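Local coordinates for protein mandelate racemase/muconate lactonizing enzyme (Jannaschia sp., PDB 4J3Z) that probably acts as an enolase-superfamily enzyme related to mandelate racemase and muconate lactonizing enzyme, abstracting a proton next to a carboxylate; its own substrate is not established, at residues D[242-250]-D[270-278]. Numbering follows the deposited sequence.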
ATOM      1  N   ASN D 242      11.893   1.230  17.715  1.00 25.59           N
ATOM      2  CA  ASN D 242      11.694   1.407  16.273  1.00 24.57           C
ATOM      3  C   ASN D 242      11.118   0.182  15.571  1.00 23.98           C
ATOM      4  O   ASN D 242      11.691  -0.328  14.607  1.00 24.22           O
ATOM      5  CB  ASN D 242      12.981   1.892  15.591  1.00 24.93           C
ATOM      6  CG  ASN D 242      12.773   2.245  14.123  1.00 26.13           C
ATOM      7  OD1 ASN D 242      11.639   2.437  13.661  1.00 26.95           O
ATOM      8  ND2 ASN D 242      13.870   2.315  13.377  1.00 26.03           N
ATOM      9  N   LEU D 243       9.953  -0.262  16.037  1.00 23.63           N
ATOM     10  CA  LEU D 243       9.258  -1.397  15.417  1.00 23.78           C
ATOM     11  C   LEU D 243       8.918  -1.250  13.935  1.00 24.26           C
ATOM     12  O   LEU D 243       8.872  -2.265  13.227  1.00 24.82           O
ATOM     13  CB  LEU D 243       8.007  -1.778  16.207  1.00 23.26           C
ATOM     14  CG  LEU D 243       8.278  -2.159  17.660  1.00 22.53           C
ATOM     15  CD1 LEU D 243       6.988  -2.331  18.434  1.00 21.66           C
ATOM     16  CD2 LEU D 243       9.181  -3.378  17.778  1.00 22.93           C
ATOM     17  N   PRO D 244       8.701  -0.007  13.445  1.00 23.67           N
ATOM     18  CA  PRO D 244       8.532   0.099  11.990  1.00 24.09           C
ATOM     19  C   PRO D 244       9.797  -0.249  11.220  1.00 24.50           C
ATOM     20  O   PRO D 244       9.755  -0.341  10.003  1.00 25.72           O
ATOM     21  CB  PRO D 244       8.164   1.579  11.772  1.00 24.14           C
ATOM     22  CG  PRO D 244       7.615   2.032  13.088  1.00 24.81           C
ATOM     23  CD  PRO D 244       8.409   1.275  14.115  1.00 24.36           C
ATOM     24  N   GLY D 245      10.907  -0.432  11.921  1.00 24.28           N
ATOM     25  CA  GLY D 245      12.173  -0.766  11.279  1.00 24.78           C
ATOM     26  C   GLY D 245      12.404  -2.256  11.127  1.00 24.58           C
ATOM     27  O   GLY D 245      13.361  -2.670  10.477  1.00 24.87           O
ATOM     28  N   LEU D 246      11.533  -3.061  11.735  1.00 24.25           N
ATOM     29  CA  LEU D 246      11.614  -4.514  11.593  1.00 24.66           C
ATOM     30  C   LEU D 246      11.320  -4.947  10.170  1.00 26.40           C
ATOM     31  O   LEU D 246      11.980  -5.851   9.647  1.00 28.71           O
ATOM     32  CB  LEU D 246      10.667  -5.227  12.555  1.00 23.51           C
ATOM     33  CG  LEU D 246      11.064  -5.214  14.030  1.00 23.03           C
ATOM     34  CD1 LEU D 246      10.117  -6.061  14.855  1.00 23.29           C
ATOM     35  CD2 LEU D 246      12.506  -5.632  14.246  1.00 23.19           C
ATOM     36  N   SER D 247      10.339  -4.284   9.561  1.00 25.68           N
ATOM     37  CA  SER D 247       9.892  -4.528   8.184  1.00 25.48           C
ATOM     38  C   SER D 247      11.017  -4.611   7.147  1.00 24.47           C
ATOM     39  O   SER D 247      11.086  -5.577   6.411  1.00 24.69           O
ATOM     40  CB  SER D 247       8.857  -3.459   7.778  1.00 25.11           C
ATOM     41  OG  SER D 247       8.196  -3.802   6.576  1.00 24.40           O
ATOM     42  N   GLU D 248      11.885  -3.602   7.096  1.00 24.47           N
ATOM     43  CA  GLU D 248      13.004  -3.556   6.133  1.00 24.39           C
ATOM     44  C   GLU D 248      14.061  -4.646   6.373  1.00 25.03           C
ATOM     45  O   GLU D 248      14.694  -5.132   5.428  1.00 26.15           O
ATOM     46  CB  GLU D 248      13.663  -2.165   6.124  1.00 23.98           C
ATOM     47  CG  GLU D 248      14.297  -1.743   7.448  1.00 24.69           C
ATOM     48  CD  GLU D 248      14.413  -0.229   7.609  1.00 25.67           C
ATOM     49  OE1 GLU D 248      13.584   0.359   8.343  1.00 25.93           O
ATOM     50  OE2 GLU D 248      15.330   0.379   7.010  1.00 25.17           O
ATOM     51  N   VAL D 249      14.245  -5.008   7.638  1.00 24.21           N
ATOM     52  CA  VAL D 249      15.203  -6.023   8.050  1.00 23.83           C
ATOM     53  C   VAL D 249      14.667  -7.412   7.688  1.00 25.28           C
ATOM     54  O   VAL D 249      15.387  -8.238   7.104  1.00 24.82           O
ATOM     55  CB  VAL D 249      15.460  -5.930   9.574  1.00 22.15           C
ATOM     56  CG1 VAL D 249      16.138  -7.180  10.112  1.00 21.50           C
ATOM     57  CG2 VAL D 249      16.261  -4.683   9.912  1.00 21.65           C
ATOM     58  N   ALA D 250      13.400  -7.652   8.036  1.00 25.13           N
ATOM     59  CA  ALA D 250      12.733  -8.906   7.723  1.00 25.79           C
ATOM     60  C   ALA D 250      12.660  -9.138   6.225  1.00 25.85           C
ATOM     61  O   ALA D 250      12.735 -10.278   5.774  1.00 26.84           O
ATOM     62  CB  ALA D 250      11.336  -8.943   8.336  1.00 26.13           C
ATOM     63  N   THR D 270       1.654  -6.636  18.829  1.00 25.75           N
ATOM     64  CA  THR D 270       0.860  -6.489  17.591  1.00 24.71           C
ATOM     65  C   THR D 270       1.625  -5.701  16.524  1.00 24.72           C
ATOM     66  O   THR D 270       1.745  -6.138  15.374  1.00 24.87           O
ATOM     67  CB  THR D 270      -0.489  -5.784  17.880  1.00 25.25           C
ATOM     68  OG1 THR D 270      -1.280  -6.597  18.756  1.00 26.54           O
ATOM     69  CG2 THR D 270      -1.272  -5.506  16.598  1.00 24.23           C
ATOM     70  N   GLN D 271       2.147  -4.545  16.915  1.00 25.58           N
ATOM     71  CA  GLN D 271       2.974  -3.716  16.026  1.00 26.29           C
ATOM     72  C   GLN D 271       4.228  -4.435  15.512  1.00 26.56           C
ATOM     73  O   GLN D 271       4.649  -4.209  14.386  1.00 27.86           O
ATOM     74  CB  GLN D 271       3.338  -2.399  16.714  1.00 26.85           C
ATOM     75  CG  GLN D 271       2.308  -1.295  16.489  1.00 27.72           C
ATOM     76  CD  GLN D 271       2.002  -0.480  17.738  1.00 29.27           C
ATOM     77  OE1 GLN D 271       0.836  -0.335  18.115  1.00 29.92           O
ATOM     78  NE2 GLN D 271       3.045   0.067  18.384  1.00 28.78           N
ATOM     79  N   ALA D 272       4.819  -5.298  16.330  1.00 26.87           N
ATOM     80  CA  ALA D 272       5.986  -6.085  15.907  1.00 27.35           C
ATOM     81  C   ALA D 272       5.563  -7.189  14.942  1.00 27.50           C
ATOM     82  O   ALA D 272       6.338  -7.616  14.084  1.00 26.26           O
ATOM     83  CB  ALA D 272       6.708  -6.679  17.110  1.00 26.01           C
ATOM     84  N   LEU D 273       4.328  -7.655  15.099  1.00 28.80           N
ATOM     85  CA  LEU D 273       3.768  -8.662  14.204  1.00 27.99           C
ATOM     86  C   LEU D 273       3.396  -8.053  12.859  1.00 28.62           C
ATOM     87  O   LEU D 273       3.585  -8.679  11.812  1.00 30.43           O
ATOM     88  CB  LEU D 273       2.568  -9.343  14.851  1.00 27.03           C
ATOM     89  CG  LEU D 273       2.887 -10.327  15.982  1.00 26.55           C
ATOM     90  CD1 LEU D 273       1.599 -10.778  16.646  1.00 26.35           C
ATOM     91  CD2 LEU D 273       3.686 -11.530  15.493  1.00 25.28           C
ATOM     92  N   HIS D 274       2.876  -6.831  12.893  1.00 27.42           N
ATOM     93  CA  HIS D 274       2.530  -6.143  11.657  0.50 27.00           C
ATOM     94  C   HIS D 274       3.766  -5.739  10.861  1.00 27.77           C
ATOM     95  O   HIS D 274       3.679  -5.529   9.640  1.00 27.73           O
ATOM     96  CB  HIS D 274       1.627  -4.939  11.920  0.50 25.84           C
ATOM     97  CG  HIS D 274       0.167  -5.241  11.767  0.50 24.59           C
ATOM     98  ND1 HIS D 274      -0.785  -4.808  12.666  0.50 24.13           N
ATOM     99  CD2 HIS D 274      -0.502  -5.934  10.816  0.50 23.97           C
ATOM    100  CE1 HIS D 274      -1.977  -5.225  12.277  0.50 23.65           C
ATOM    101  NE2 HIS D 274      -1.833  -5.910  11.158  0.50 23.87           N
ATOM    102  N   HIS D 275       4.919  -5.677  11.531  1.00 26.96           N
ATOM    103  CA  HIS D 275       6.134  -5.228  10.874  1.00 25.37           C
ATOM    104  C   HIS D 275       7.119  -6.330  10.514  1.00 25.00           C
ATOM    105  O   HIS D 275       8.214  -6.045  10.026  1.00 26.42           O
ATOM    106  CB  HIS D 275       6.807  -4.106  11.678  1.00 25.17           C
ATOM    107  CG  HIS D 275       6.224  -2.751  11.423  1.00 24.61           C
ATOM    108  ND1 HIS D 275       5.616  -2.005  12.412  1.00 25.03           N
ATOM    109  CD2 HIS D 275       6.139  -2.014  10.289  1.00 24.24           C
ATOM    110  CE1 HIS D 275       5.195  -0.862  11.898  1.00 24.83           C
ATOM    111  NE2 HIS D 275       5.498  -0.844  10.612  1.00 24.49           N
ATOM    112  N   GLY D 276       6.733  -7.582  10.734  1.00 23.71           N
ATOM    113  CA  GLY D 276       7.482  -8.698  10.184  1.00 22.85           C
ATOM    114  C   GLY D 276       8.152  -9.673  11.134  1.00 22.30           C
ATOM    115  O   GLY D 276       8.666 -10.705  10.692  1.00 22.09           O
ATOM    116  N   ALA D 277       8.169  -9.366  12.427  1.00 21.95           N
ATOM    117  CA  ALA D 277       8.668 -10.328  13.394  1.00 21.51           C
ATOM    118  C   ALA D 277       7.790 -11.563  13.319  1.00 21.00           C
ATOM    119  O   ALA D 277       6.571 -11.450  13.230  1.00 20.41           O
ATOM    120  CB  ALA D 277       8.652  -9.747  14.801  1.00 21.98           C
ATOM    121  N   ARG D 278       8.403 -12.745  13.338  1.00 20.94           N
ATOM    122  CA  ARG D 278       7.619 -13.980  13.336  1.00 20.01           C
ATOM    123  C   ARG D 278       7.870 -14.805  14.581  1.00 20.85           C
ATOM    124  O   ARG D 278       7.275 -15.872  14.767  1.00 21.29           O
ATOM    125  CB  ARG D 278       7.862 -14.794  12.056  1.00 19.76           C
ATOM    126  CG  ARG D 278       7.193 -14.221  10.801  1.00 19.48           C
ATOM    127  CD  ARG D 278       5.667 -14.248  10.905  1.00 19.86           C
ATOM    128  NE  ARG D 278       5.010 -13.464   9.849  1.00 19.73           N
ATOM    129  CZ  ARG D 278       4.638 -12.192   9.974  1.00 19.17           C
ATOM    130  NH1 ARG D 278       4.847 -11.548  11.116  1.00 19.27           N
ATOM    131  NH2 ARG D 278       4.040 -11.566   8.961  1.00 18.49           N
TER
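The backbones of S247 and H275 come closest, with CA atoms 4.7 Å apart, and L243 faces A272 one turn earlier. The segment 242-250 enters helix 246-252, while 270-278 ends helix 266-274 and turns toward strand 279-280. That turn is a Schellman motif. G276 takes positive phi (116°), and A277 N bonds back to A272 O at 3.0 Å. No hydrogen bond joins the two segments. S247 N lies 2.8 Å from H275 O, but the angle is poor.

The H275 ring fills much of the contact. P244 CA sits 3.4 Å from the ring centroid and almost on the ring normal, a CH-pi contact over the face. S247 CB approaches the ring edge at CD2. A weak bond from H275 ND1 to Q271 O, in the last turn of helix 266-274, may join these two neighbours in holding the ring's rotation. L243 O lies oblique to the ring and touches H275 CB at 3.2 Å.

The two leucines form the apolar part. With CG anti to its carbonyl carbon (chi1 -72°), L246 carries its isobutyl group across to 270-278, where CD1 lies 4.0 Å from A277 CB and 4.1 Å from A272 CB. L243 divides its methyls: CD1 meets Q271 CB, and CD2 meets A272 CB. Farther along, A250 CB rests near G276 O. L246 and A277 also touch T259, so the first helix and the turn after the second lie on strand 257-259. Outside this contact, E248 forms a salt bridge with R278 of a neighbouring subunit.

Helix 246-252 thus packs on the end of helix 266-274 and its Schellman turn, with strand 257-259 between them in sequence, as neighbouring helices do in the modified TIM barrel, (beta/alpha)7beta, of the enolase superfamily.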